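Local atomic coordinates of ribokinase (Staphylococcus aureus, PDB entry 3RY7), a protein that phosphorylates D-ribose at O-5 with ATP and magnesium, giving the ribose 5-phosphate used for nucleotide, histidine and tryptophan synthesis or the pentose phosphate pathway, and is activated by monovalent cations. Residues Glu20-Pro25 / Phe98-Ala103; Ile87-Ala92 / Gly113-Thr118; Ala130-Asp135 / Lys156-Thr161; Thr250-Thr255 / Lys280-Thr285. All coordinates share one frame; numbering follows the deposited sequence.

Contact 1 (Glu20-Pro25 / Phe98-Ala103); sequences ERYAQP and FITVNA
Tyr22 and Asn102 meet through a CH-pi contact. Asn102 CB sits over one face of the phenol ring, 3.9 Å from the centroid of the Tyr22 ring and offset toward its rim. The two side chains cross at about a right angle. At the ring edge lies the Thr100 carbonyl. The ring flanks the Thr100 methyl, with Tyr22 CE1 3.6 Å from Thr100 CG2. That methyl lies anti to the Thr100 backbone N, and the two side chains run past each other in opposite directions.

The backbones join at one hydrogen bond. Ala103 N donates to Glu20 O over 3.1 Å with an N-H...O angle of 163°. The donor stands above the carbonyl plane. Ala103 CB packs on this carbonyl, 3.4 Å from Glu20 O.

A second shell places Asn102 and Thr100. Asn102 OD1 accepts from the backbone N of Gly105 and of Gln106, which holds the amide oxygen at the turn. Thr100 pairs by backbone with Thr108 of strand 107-112. Arg21 and Glu27 form a salt bridge within the loop. The contact pins the loop after strand 12-18 to the end of strand 95-101, in the four-stranded sheet that forms the lid of ribokinase-family sugar kinases.

Contact 2 (Ile87-Ala92 / Gly113-Thr118); sequences IKTAEA and GGANMT
The backbones of Ala92 and Ala115 come closest here, with their CA atoms 5.0 Å apart, and no direct hydrogen bond joins the two segments. One side is strand 87-89, an outermost strand of the large central sheet of the ribokinase fold, and the loop after it. The other is the 3-10 turn that follows strand 107-112 of the lid sheet.

Ala92 CB packs against the start of this turn. Ala92 CB lies 3.6 Å from Ala115 N and 3.9 Å from Thr118 CG2. Gly114, whose positive phi favours glycine, brings the chain into the turn. Thr89 CG2 adds an apolar touch to Ala115 CB at 3.8 Å.

Thr89 also shapes its own loop. Its OG1 lies anti to the backbone N (chi1 -177°) and accepts from Glu91 N, which makes an ST turn. Glu91 then extends its chain toward Thr118, and the two side chains come from opposite directions. The Glu91 carboxylate rests near Thr118 CB and CG2.

Within 113-118, Ala115 O accepts from both Thr118 N and Thr118 OG1, so the threonine closes its own turn. Asn116 OD1 accepts from Thr11 N, next in sequence to Asn12, which is assigned to the substrate site. Lys62 donates to Thr118 O. A water also donates to this carbonyl: it bridges the segments, 2.8 Å from Glu91 OE2 and 2.8 Å from Thr118 O.

Contact 3 (Ala130-Asp135 / Lys156-Thr161); sequences AIINAD and KAHGVT
Two neighbouring helix-to-strand turns of the alpha/beta domain meet here, where helices 128-132 and 145-157 end and lead into the parallel strands 136-140 and 161-165. Helix 145-157 closes with a Schellman motif. Gly159, with positive phi, is its C-prime residue.

Val160 points toward the other segment and carries much of the contact. Val160 CG2 lies 3.2 Å from Ala134 O and 3.5 Å from Ile131 O. Val160 CG1 is anti to the backbone N (chi1 176°) and packs on Ala134 CB at 4.1 Å. Toward the surface, Ile132 CD1 lies over one face of the His158 ring, a CH-pi contact 4.0 Å from the ring centroid and offset toward the rim. The two side chains are skewed to each other.

Thr161 N donates to Asp135 O at 3.2 Å, with a bent N-H...O angle of 140° and the N-H above the Asp135 carbonyl plane. Thr161 with Val137 continues the parallel pairing.

Asp135 OD2 accepts from Lys4 N, and Lys266 donates to Thr161 OG1 and Gly159 O. The two turns thus meet through valine methyls against backbone carbonyls, one methyl-methyl touch, one CH-pi contact and one backbone bond, while the Asp135 and Thr161 side chains find polar partners beyond.

Contact 4 (Thr250-Thr255 / Lys280-Thr285); sequences TAAGDT and KASSLT
Thr250 and Thr285 meet through their hydroxyls, with Thr250 OG1 3.1 Å from Thr285 OG1. Thr285 OG1 sits between its backbone N and carbonyl carbon (chi1 75°) and donates to Ser282 O at 2.9 Å. Ser282 OG approaches Ala252 O at 3.2 Å.

Ala252 CB lies against both Ser282 OG and Thr285 OG1, 3.5 Å from the latter. One turn on, Thr255 meets Thr285 tip to tip, with Thr255 OG1 3.7 Å from Thr285 CG2. Thr255 CG2 is anti to its backbone N and packs on Ala281 CB at 3.9 Å. Its OG1 and N both donate to Ala251 O, from opposite faces of the carbonyl plane.

Asp248 accepts from the backbone N of Thr250, Ala252 and Gly253. Ile295 and Pro296 of the second subunit pack on Thr255 and Thr285, respectively.

Ala251-Asp254 (AAGD) corresponds to the GAGD-type motif of the family, whose helix N terminus probably forms the anion hole. Asp248, Thr250 and Thr285 are assigned to the potassium site. The contact therefore ties cation-site residues to helix 252-263, which carries the assigned proton acceptor Asp254. This is consistent with a bound cation influencing the helix N terminus.

From the N terminus, the chain leaves strand 12-18 and enters the loop at 20-25, which contact 1 later joins to the end of strand 95-101. Contact 2 opens at 87-92, inside that span, and closes at 113-118, beyond it, so the two cross. Together they tie the lid sheet to itself and to the edge of the central sheet. Contact 3 then closes a loop as short as that of contact 2, in series, across strand 136-140 and helix 145-157. Contact 4 comes last, linking helix 252-263 to the end of helix 271-283. None of the four touch. Contacts 1 and 3 lie on opposite sides of the chain's centre, their own centres about 44 Å apart.

Contact 1 (Glu20-Pro25 / Phe98-Ala103)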
loop_
_atom_site.group_PDB
_atom_site.type_symbol
_atom_site.label_atom_id
_atom_site.label_comp_id
_atom_site.label_asym_id
_atom_site.label_seq_id
_atom_site.Cartn_x
_atom_site.Cartn_y
_atom_site.Cartn_z
ATOM N N GLU A 20 -15.535 0.179 12.428
ATOM C CA GLU A 20 -15.436 1.617 12.599
ATOM C C GLU A 20 -15.145 1.829 14.069
ATOM O O GLU A 20 -14.243 2.566 14.457
ATOM C CB GLU A 20 -16.762 2.288 12.220
ATOM C CG GLU A 20 -16.606 3.641 11.531
ATOM C CD GLU A 20 -17.283 3.683 10.167
ATOM O OE1 GLU A 20 -18.537 3.758 10.120
ATOM O OE2 GLU A 20 -16.557 3.649 9.144
ATOM N N ARG A 21 -15.953 1.229 14.909
ATOM C CA ARG A 21 -15.706 1.310 16.310
ATOM C C ARG A 21 -15.888 -0.045 16.936
ATOM O O ARG A 21 -16.775 -0.779 16.619
ATOM C CB ARG A 21 -16.566 2.388 16.992
ATOM C CG ARG A 21 -18.014 2.025 17.267
ATOM C CD ARG A 21 -18.649 2.760 18.451
ATOM N NE ARG A 21 -18.996 1.833 19.521
ATOM C CZ ARG A 21 -20.227 1.441 19.824
ATOM N NH1 ARG A 21 -21.248 1.900 19.164
ATOM N NH2 ARG A 21 -20.440 0.579 20.798
ATOM N N TYR A 22 -15.004 -0.357 17.848
ATOM C CA TYR A 22 -15.035 -1.634 18.544
ATOM C C TYR A 22 -16.351 -1.772 19.276
ATOM O O TYR A 22 -16.779 -0.849 19.956
ATOM C CB TYR A 22 -13.882 -1.763 19.550
ATOM C CG TYR A 22 -12.500 -1.829 18.932
ATOM C CD1 TYR A 22 -12.153 -2.849 18.052
ATOM C CD2 TYR A 22 -11.535 -0.883 19.249
ATOM C CE1 TYR A 22 -10.888 -2.910 17.492
ATOM C CE2 TYR A 22 -10.272 -0.937 18.698
ATOM C CZ TYR A 22 -9.952 -1.949 17.820
ATOM O OH TYR A 22 -8.686 -1.993 17.282
ATOM N N ALA A 23 -16.996 -2.926 19.144
ATOM C CA ALA A 23 -18.180 -3.193 19.936
ATOM C C ALA A 23 -17.737 -3.250 21.371
ATOM O O ALA A 23 -16.548 -3.343 21.657
ATOM C CB ALA A 23 -18.788 -4.535 19.592
ATOM N N GLN A 24 -18.707 -3.189 22.272
ATOM C CA GLN A 24 -18.447 -3.343 23.682
ATOM C C GLN A 24 -19.182 -4.584 24.122
ATOM O O GLN A 24 -20.032 -5.099 23.394
ATOM C CB GLN A 24 -18.867 -2.068 24.418
ATOM C CG GLN A 24 -17.733 -1.360 25.149
ATOM C CD GLN A 24 -16.722 -0.732 24.204
ATOM O OE1 GLN A 24 -17.084 -0.136 23.187
ATOM N NE2 GLN A 24 -15.442 -0.859 24.543
ATOM N N PRO A 25 -18.844 -5.082 25.310
ATOM C CA PRO A 25 -19.422 -6.315 25.845
ATOM C C PRO A 25 -20.944 -6.310 25.730
ATOM O O PRO A 25 -21.573 -5.332 26.134
ATOM C CB PRO A 25 -19.029 -6.223 27.313
ATOM C CG PRO A 25 -17.668 -5.592 27.273
ATOM C CD PRO A 25 -17.651 -4.662 26.088
ATOM N N PHE A 98 -6.457 -13.338 15.088
ATOM C CA PHE A 98 -7.728 -12.684 14.835
ATOM C C PHE A 98 -7.615 -11.235 15.289
ATOM O O PHE A 98 -7.525 -10.935 16.487
ATOM C CB PHE A 98 -8.830 -13.450 15.550
ATOM C CG PHE A 98 -8.761 -14.944 15.308
ATOM C CD1 PHE A 98 -8.152 -15.787 16.224
ATOM C CD2 PHE A 98 -9.271 -15.497 14.126
ATOM C CE1 PHE A 98 -8.078 -17.166 15.995
ATOM C CE2 PHE A 98 -9.195 -16.876 13.883
ATOM C CZ PHE A 98 -8.597 -17.708 14.822
ATOM N N ILE A 99 -7.583 -10.348 14.302
ATOM C CA ILE A 99 -7.254 -8.944 14.501
ATOM C C ILE A 99 -8.415 -8.017 14.111
ATOM O O ILE A 99 -8.836 -7.989 12.947
ATOM C CB ILE A 99 -6.023 -8.583 13.651
ATOM C CG1 ILE A 99 -4.842 -9.489 14.040
ATOM C CG2 ILE A 99 -5.663 -7.122 13.819
ATOM C CD1 ILE A 99 -3.689 -9.474 13.055
ATOM N N THR A 100 -8.937 -7.273 15.083
ATOM C CA THR A 100 -9.983 -6.297 14.805
ATOM C C THR A 100 -9.391 -4.890 14.754
ATOM O O THR A 100 -8.871 -4.400 15.755
ATOM C CB THR A 100 -11.088 -6.346 15.867
ATOM O OG1 THR A 100 -11.487 -7.702 16.084
ATOM C CG2 THR A 100 -12.306 -5.529 15.420
ATOM N N VAL A 101 -9.455 -4.259 13.583
ATOM C CA VAL A 101 -8.986 -2.892 13.384
ATOM C C VAL A 101 -10.141 -1.880 13.483
ATOM O O VAL A 101 -11.213 -2.109 12.925
ATOM C CB VAL A 101 -8.398 -2.735 11.989
ATOM C CG1 VAL A 101 -7.728 -1.383 11.849
ATOM C CG2 VAL A 101 -7.438 -3.858 11.698
ATOM N N ASN A 102 -9.937 -0.762 14.178
ATOM C CA ASN A 102 -10.949 0.303 14.146
ATOM C C ASN A 102 -10.612 1.442 13.182
ATOM O O ASN A 102 -9.598 1.388 12.475
ATOM C CB ASN A 102 -11.320 0.810 15.548
ATOM C CG ASN A 102 -10.167 1.498 16.268
ATOM O OD1 ASN A 102 -9.145 1.855 15.670
ATOM N ND2 ASN A 102 -10.342 1.701 17.570
ATOM N N ALA A 103 -11.476 2.450 13.122
ATOM C CA ALA A 103 -11.281 3.550 12.185
ATOM C C ALA A 103 -9.939 4.261 12.387
ATOM O O ALA A 103 -9.259 4.632 11.415
ATOM C CB ALA A 103 -12.436 4.523 12.292
#

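Contact 2 (Ile87-Ala92 / Gly113-Thr118)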
loop_
_atom_site.group_PDB
_atom_site.type_symbol
_atom_site.label_atom_id
_atom_site.label_comp_id
_atom_site.label_asym_id
_atom_site.label_seq_id
_atom_site.Cartn_x
_atom_site.Cartn_y
_atom_site.Cartn_z
ATOM N N ILE A 87 6.997 -28.405 8.231
ATOM C CA ILE A 87 6.287 -29.553 8.767
ATOM C C ILE A 87 4.778 -29.327 8.720
ATOM O O ILE A 87 4.314 -28.229 9.017
ATOM C CB ILE A 87 6.691 -29.768 10.239
ATOM C CG1 ILE A 87 8.199 -29.976 10.347
ATOM C CG2 ILE A 87 5.941 -30.948 10.857
ATOM C CD1 ILE A 87 8.817 -29.161 11.460
ATOM N N LYS A 88 4.019 -30.358 8.349
ATOM C CA LYS A 88 2.548 -30.295 8.398
ATOM C C LYS A 88 2.035 -31.331 9.361
ATOM O O LYS A 88 2.494 -32.470 9.354
ATOM C CB LYS A 88 1.915 -30.528 7.030
ATOM C CG LYS A 88 2.352 -29.536 5.978
ATOM C CD LYS A 88 1.468 -29.607 4.736
ATOM C CE LYS A 88 2.084 -28.842 3.567
ATOM N NZ LYS A 88 1.206 -28.862 2.345
ATOM N N THR A 89 1.089 -30.934 10.195
ATOM C CA THR A 89 0.564 -31.827 11.206
ATOM C C THR A 89 -0.957 -31.759 11.243
ATOM O O THR A 89 -1.549 -30.696 10.996
ATOM C CB THR A 89 1.078 -31.474 12.588
ATOM O OG1 THR A 89 0.578 -32.432 13.517
ATOM C CG2 THR A 89 0.622 -30.077 13.015
ATOM N N ALA A 90 -1.575 -32.901 11.546
ATOM C CA ALA A 90 -3.026 -32.994 11.689
ATOM C C ALA A 90 -3.376 -32.845 13.156
ATOM O O ALA A 90 -4.536 -32.804 13.520
ATOM C CB ALA A 90 -3.530 -34.326 11.162
ATOM N N GLU A 91 -2.349 -32.742 13.988
ATOM C CA GLU A 91 -2.512 -32.560 15.424
ATOM C C GLU A 91 -3.220 -31.251 15.790
ATOM O O GLU A 91 -3.876 -31.148 16.833
ATOM C CB GLU A 91 -1.134 -32.596 16.092
ATOM C CG GLU A 91 -1.121 -32.202 17.586
ATOM C CD GLU A 91 0.244 -32.433 18.249
ATOM O OE1 GLU A 91 0.356 -32.263 19.486
ATOM O OE2 GLU A 91 1.204 -32.786 17.525
ATOM N N ALA A 92 -3.055 -30.240 14.948
ATOM C CA ALA A 92 -3.624 -28.927 15.228
ATOM C C ALA A 92 -3.846 -28.210 13.910
ATOM O O ALA A 92 -3.205 -28.521 12.909
ATOM C CB ALA A 92 -2.690 -28.102 16.142
ATOM N N GLY A 113 -2.076 -20.440 18.899
ATOM C CA GLY A 113 -0.808 -21.101 18.643
ATOM C C GLY A 113 -0.904 -22.157 17.560
ATOM O O GLY A 113 -0.080 -22.187 16.641
ATOM N N GLY A 114 -1.911 -23.020 17.667
ATOM C CA GLY A 114 -2.127 -24.070 16.682
ATOM C C GLY A 114 -0.884 -24.897 16.423
ATOM O O GLY A 114 -0.132 -25.187 17.353
ATOM N N ALA A 115 -0.670 -25.263 15.163
ATOM C CA ALA A 115 0.468 -26.104 14.760
ATOM C C ALA A 115 1.826 -25.562 15.219
ATOM O O ALA A 115 2.725 -26.346 15.516
ATOM C CB ALA A 115 0.474 -26.310 13.243
ATOM N N ASN A 116 1.972 -24.233 15.242
ATOM C CA ASN A 116 3.210 -23.607 15.699
ATOM C C ASN A 116 3.628 -24.105 17.077
ATOM O O ASN A 116 4.796 -24.393 17.307
ATOM C CB ASN A 116 3.103 -22.074 15.746
ATOM C CG ASN A 116 2.825 -21.458 14.391
ATOM O OD1 ASN A 116 3.548 -21.688 13.416
ATOM N ND2 ASN A 116 1.773 -20.644 14.326
ATOM N N MET A 117 2.669 -24.191 17.982
ATOM C CA MET A 117 2.946 -24.592 19.357
ATOM C C MET A 117 2.933 -26.111 19.566
ATOM O O MET A 117 2.957 -26.590 20.700
ATOM C CB MET A 117 1.995 -23.880 20.319
ATOM C CG MET A 117 2.220 -22.357 20.331
ATOM S SD MET A 117 3.922 -21.949 20.811
ATOM C CE MET A 117 3.882 -22.362 22.542
ATOM N N THR A 118 2.907 -26.871 18.474
ATOM C CA THR A 118 3.138 -28.311 18.595
ATOM C C THR A 118 4.548 -28.693 18.112
ATOM O O THR A 118 4.890 -29.876 18.058
ATOM C CB THR A 118 2.099 -29.123 17.798
ATOM O OG1 THR A 118 2.359 -28.986 16.394
ATOM C CG2 THR A 118 0.660 -28.655 18.136
HETATM O O HOH W 1 3.856 -32.495 18.338
#

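Contact 3 (Ala130-Asp135 / Lys156-Thr161)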
loop_
_atom_site.group_PDB
_atom_site.type_symbol
_atom_site.label_atom_id
_atom_site.label_comp_id
_atom_site.label_asym_id
_atom_site.label_seq_id
_atom_site.Cartn_x
_atom_site.Cartn_y
_atom_site.Cartn_z
ATOM N N ALA A 130 19.999 -28.098 7.780
ATOM C CA ALA A 130 19.857 -26.670 7.525
ATOM C C ALA A 130 20.614 -25.837 8.563
ATOM O O ALA A 130 21.341 -24.902 8.223
ATOM C CB ALA A 130 18.382 -26.294 7.516
ATOM N N ILE A 131 20.441 -26.190 9.832
ATOM C CA ILE A 131 21.085 -25.476 10.923
ATOM C C ILE A 131 22.617 -25.570 10.862
ATOM O O ILE A 131 23.313 -24.556 10.907
ATOM C CB ILE A 131 20.570 -25.970 12.266
ATOM C CG1 ILE A 131 19.079 -25.624 12.397
ATOM C CG2 ILE A 131 21.393 -25.378 13.398
ATOM C CD1 ILE A 131 18.343 -26.376 13.484
ATOM N N ILE A 132 23.137 -26.783 10.730
ATOM C CA ILE A 132 24.577 -26.981 10.757
ATOM C C ILE A 132 25.319 -26.123 9.735
ATOM O O ILE A 132 26.406 -25.609 10.008
ATOM C CB ILE A 132 24.931 -28.461 10.591
ATOM C CG1 ILE A 132 24.483 -29.224 11.838
ATOM C CG2 ILE A 132 26.428 -28.632 10.340
ATOM C CD1 ILE A 132 24.778 -30.692 11.789
ATOM N N ASN A 133 24.721 -25.934 8.570
ATOM C CA ASN A 133 25.403 -25.198 7.512
ATOM C C ASN A 133 25.056 -23.716 7.462
ATOM O O ASN A 133 25.439 -23.011 6.526
ATOM C CB ASN A 133 25.200 -25.887 6.159
ATOM C CG ASN A 133 25.811 -27.287 6.132
ATOM O OD1 ASN A 133 26.952 -27.488 6.562
ATOM N ND2 ASN A 133 25.047 -28.262 5.643
ATOM N N ALA A 134 24.361 -23.242 8.489
ATOM C CA ALA A 134 23.959 -21.839 8.560
ATOM C C ALA A 134 25.023 -20.943 9.210
ATOM O O ALA A 134 25.843 -21.411 9.999
ATOM C CB ALA A 134 22.641 -21.707 9.321
ATOM N N ASP A 135 24.985 -19.655 8.876
ATOM C CA ASP A 135 25.721 -18.633 9.618
ATOM C C ASP A 135 24.950 -18.166 10.858
ATOM O O ASP A 135 25.538 -17.908 11.919
ATOM C CB ASP A 135 26.014 -17.443 8.707
ATOM C CG ASP A 135 26.898 -17.827 7.533
ATOM O OD1 ASP A 135 27.938 -18.485 7.787
ATOM O OD2 ASP A 135 26.546 -17.492 6.371
ATOM N N LYS A 156 24.911 -24.004 18.346
ATOM C CA LYS A 156 26.024 -23.656 19.216
ATOM C C LYS A 156 27.129 -24.716 19.137
ATOM O O LYS A 156 28.314 -24.385 19.107
ATOM C CB LYS A 156 25.518 -23.508 20.653
ATOM C CG LYS A 156 26.515 -22.983 21.654
ATOM C CD LYS A 156 25.884 -21.890 22.520
ATOM C CE LYS A 156 26.881 -21.314 23.540
ATOM N NZ LYS A 156 27.328 -22.334 24.543
ATOM N N ALA A 157 26.728 -25.985 19.064
ATOM C CA ALA A 157 27.673 -27.093 19.025
ATOM C C ALA A 157 28.503 -27.064 17.761
ATOM O O ALA A 157 29.646 -27.506 17.766
ATOM C CB ALA A 157 26.944 -28.421 19.141
ATOM N N HIS A 158 27.933 -26.543 16.683
ATOM C CA HIS A 158 28.652 -26.449 15.411
ATOM C C HIS A 158 29.122 -25.017 15.026
ATOM O O HIS A 158 29.362 -24.731 13.855
ATOM C CB HIS A 158 27.813 -27.055 14.280
ATOM C CG HIS A 158 27.533 -28.517 14.456
ATOM N ND1 HIS A 158 28.438 -29.489 14.106
ATOM C CD2 HIS A 158 26.447 -29.163 14.948
ATOM C CE1 HIS A 158 27.924 -30.682 14.377
ATOM N NE2 HIS A 158 26.718 -30.506 14.885
ATOM N N GLY A 159 29.265 -24.129 16.004
ATOM C CA GLY A 159 29.784 -22.789 15.738
ATOM C C GLY A 159 28.835 -21.835 15.005
ATOM O O GLY A 159 29.251 -20.804 14.476
ATOM N N VAL A 160 27.550 -22.170 14.979
ATOM C CA VAL A 160 26.554 -21.329 14.311
ATOM C C VAL A 160 25.978 -20.301 15.299
ATOM O O VAL A 160 25.571 -20.659 16.409
ATOM C CB VAL A 160 25.434 -22.182 13.686
ATOM C CG1 VAL A 160 24.339 -21.297 13.073
ATOM C CG2 VAL A 160 26.026 -23.135 12.643
ATOM N N THR A 161 25.976 -19.025 14.905
ATOM C CA THR A 161 25.496 -17.932 15.766
ATOM C C THR A 161 23.987 -17.991 16.035
ATOM O O THR A 161 23.186 -18.069 15.107
ATOM C CB THR A 161 25.832 -16.564 15.138
ATOM O OG1 THR A 161 27.236 -16.508 14.892
ATOM C CG2 THR A 161 25.427 -15.420 16.072
#

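Contact 4 (Thr250-Thr255 / Lys280-Thr285)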
loop_
_atom_site.group_PDB
_atom_site.type_symbol
_atom_site.label_atom_id
_atom_site.label_comp_id
_atom_site.label_asym_id
_atom_site.label_seq_id
_atom_site.Cartn_x
_atom_site.Cartn_y
_atom_site.Cartn_z
ATOM N N THR A 250 2.867 -3.056 10.884
ATOM C CA THR A 250 3.287 -3.328 9.522
ATOM C C THR A 250 4.425 -4.355 9.469
ATOM O O THR A 250 5.192 -4.392 8.502
ATOM C CB THR A 250 3.776 -2.023 8.895
ATOM O OG1 THR A 250 4.671 -1.379 9.818
ATOM C CG2 THR A 250 2.596 -1.088 8.649
ATOM N N ALA A 251 4.539 -5.185 10.508
ATOM C CA ALA A 251 5.657 -6.129 10.604
ATOM C C ALA A 251 7.012 -5.420 10.546
ATOM O O ALA A 251 7.966 -5.946 9.962
ATOM C CB ALA A 251 5.576 -7.169 9.492
ATOM N N ALA A 252 7.090 -4.219 11.123
ATOM C CA ALA A 252 8.322 -3.432 11.097
ATOM C C ALA A 252 9.404 -4.070 11.973
ATOM O O ALA A 252 10.552 -4.181 11.561
ATOM C CB ALA A 252 8.048 -2.002 11.551
ATOM N N GLY A 253 9.020 -4.474 13.182
ATOM C CA GLY A 253 9.927 -5.155 14.104
ATOM C C GLY A 253 10.574 -6.385 13.487
ATOM O O GLY A 253 11.797 -6.584 13.571
ATOM N N ASP A 254 9.751 -7.210 12.847
ATOM C CA ASP A 254 10.239 -8.453 12.259
ATOM C C ASP A 254 11.099 -8.156 11.062
ATOM O O ASP A 254 12.075 -8.860 10.800
ATOM C CB ASP A 254 9.072 -9.364 11.865
ATOM C CG ASP A 254 8.298 -9.855 13.068
ATOM O OD1 ASP A 254 8.929 -10.090 14.131
ATOM O OD2 ASP A 254 7.061 -10.008 12.950
ATOM N N THR A 255 10.727 -7.103 10.332
ATOM C CA THR A 255 11.500 -6.651 9.174
ATOM C C THR A 255 12.879 -6.132 9.617
ATOM O O THR A 255 13.875 -6.328 8.926
ATOM C CB THR A 255 10.738 -5.554 8.374
ATOM O OG1 THR A 255 9.492 -6.086 7.890
ATOM C CG2 THR A 255 11.579 -5.032 7.206
ATOM N N LYS A 280 16.609 0.889 8.258
ATOM C CA LYS A 280 16.173 1.297 6.925
ATOM C C LYS A 280 15.042 0.394 6.455
ATOM O O LYS A 280 13.918 0.856 6.225
ATOM C CB LYS A 280 17.319 1.258 5.907
ATOM C CG LYS A 280 18.212 2.497 5.912
ATOM C CD LYS A 280 19.410 2.311 4.990
ATOM C CE LYS A 280 20.488 3.368 5.242
ATOM N NZ LYS A 280 21.719 3.138 4.417
ATOM N N ALA A 281 15.350 -0.896 6.323
ATOM C CA ALA A 281 14.377 -1.881 5.866
ATOM C C ALA A 281 13.061 -1.671 6.586
ATOM O O ALA A 281 12.008 -1.587 5.961
ATOM C CB ALA A 281 14.895 -3.282 6.102
ATOM N N SER A 282 13.134 -1.547 7.904
ATOM C CA SER A 282 11.946 -1.350 8.725
ATOM C C SER A 282 11.124 -0.093 8.359
ATOM O O SER A 282 9.889 -0.107 8.445
ATOM C CB SER A 282 12.344 -1.306 10.196
ATOM O OG SER A 282 11.222 -1.102 11.015
ATOM N N SER A 283 11.793 0.991 7.969
ATOM C CA SER A 283 11.091 2.258 7.720
ATOM C C SER A 283 10.244 2.190 6.442
ATOM O O SER A 283 9.135 2.711 6.404
ATOM C CB SER A 283 12.071 3.429 7.650
ATOM O OG SER A 283 12.824 3.371 6.448
ATOM N N LEU A 284 10.780 1.517 5.424
ATOM C CA LEU A 284 10.094 1.234 4.166
ATOM C C LEU A 284 8.723 0.586 4.353
ATOM O O LEU A 284 7.906 0.507 3.426
ATOM C CB LEU A 284 10.961 0.304 3.332
ATOM C CG LEU A 284 12.152 1.016 2.700
ATOM C CD1 LEU A 284 12.899 0.086 1.758
ATOM C CD2 LEU A 284 11.664 2.268 1.962
ATOM N N THR A 285 8.459 0.061 5.545
ATOM C CA THR A 285 7.213 -0.623 5.778
ATOM C C THR A 285 6.123 0.306 6.190
ATOM O O THR A 285 4.994 -0.011 6.054
ATOM C CB THR A 285 7.242 -1.834 6.816
ATOM O OG1 THR A 285 7.314 -1.369 8.156
ATOM C CG2 THR A 285 8.291 -2.846 6.524
#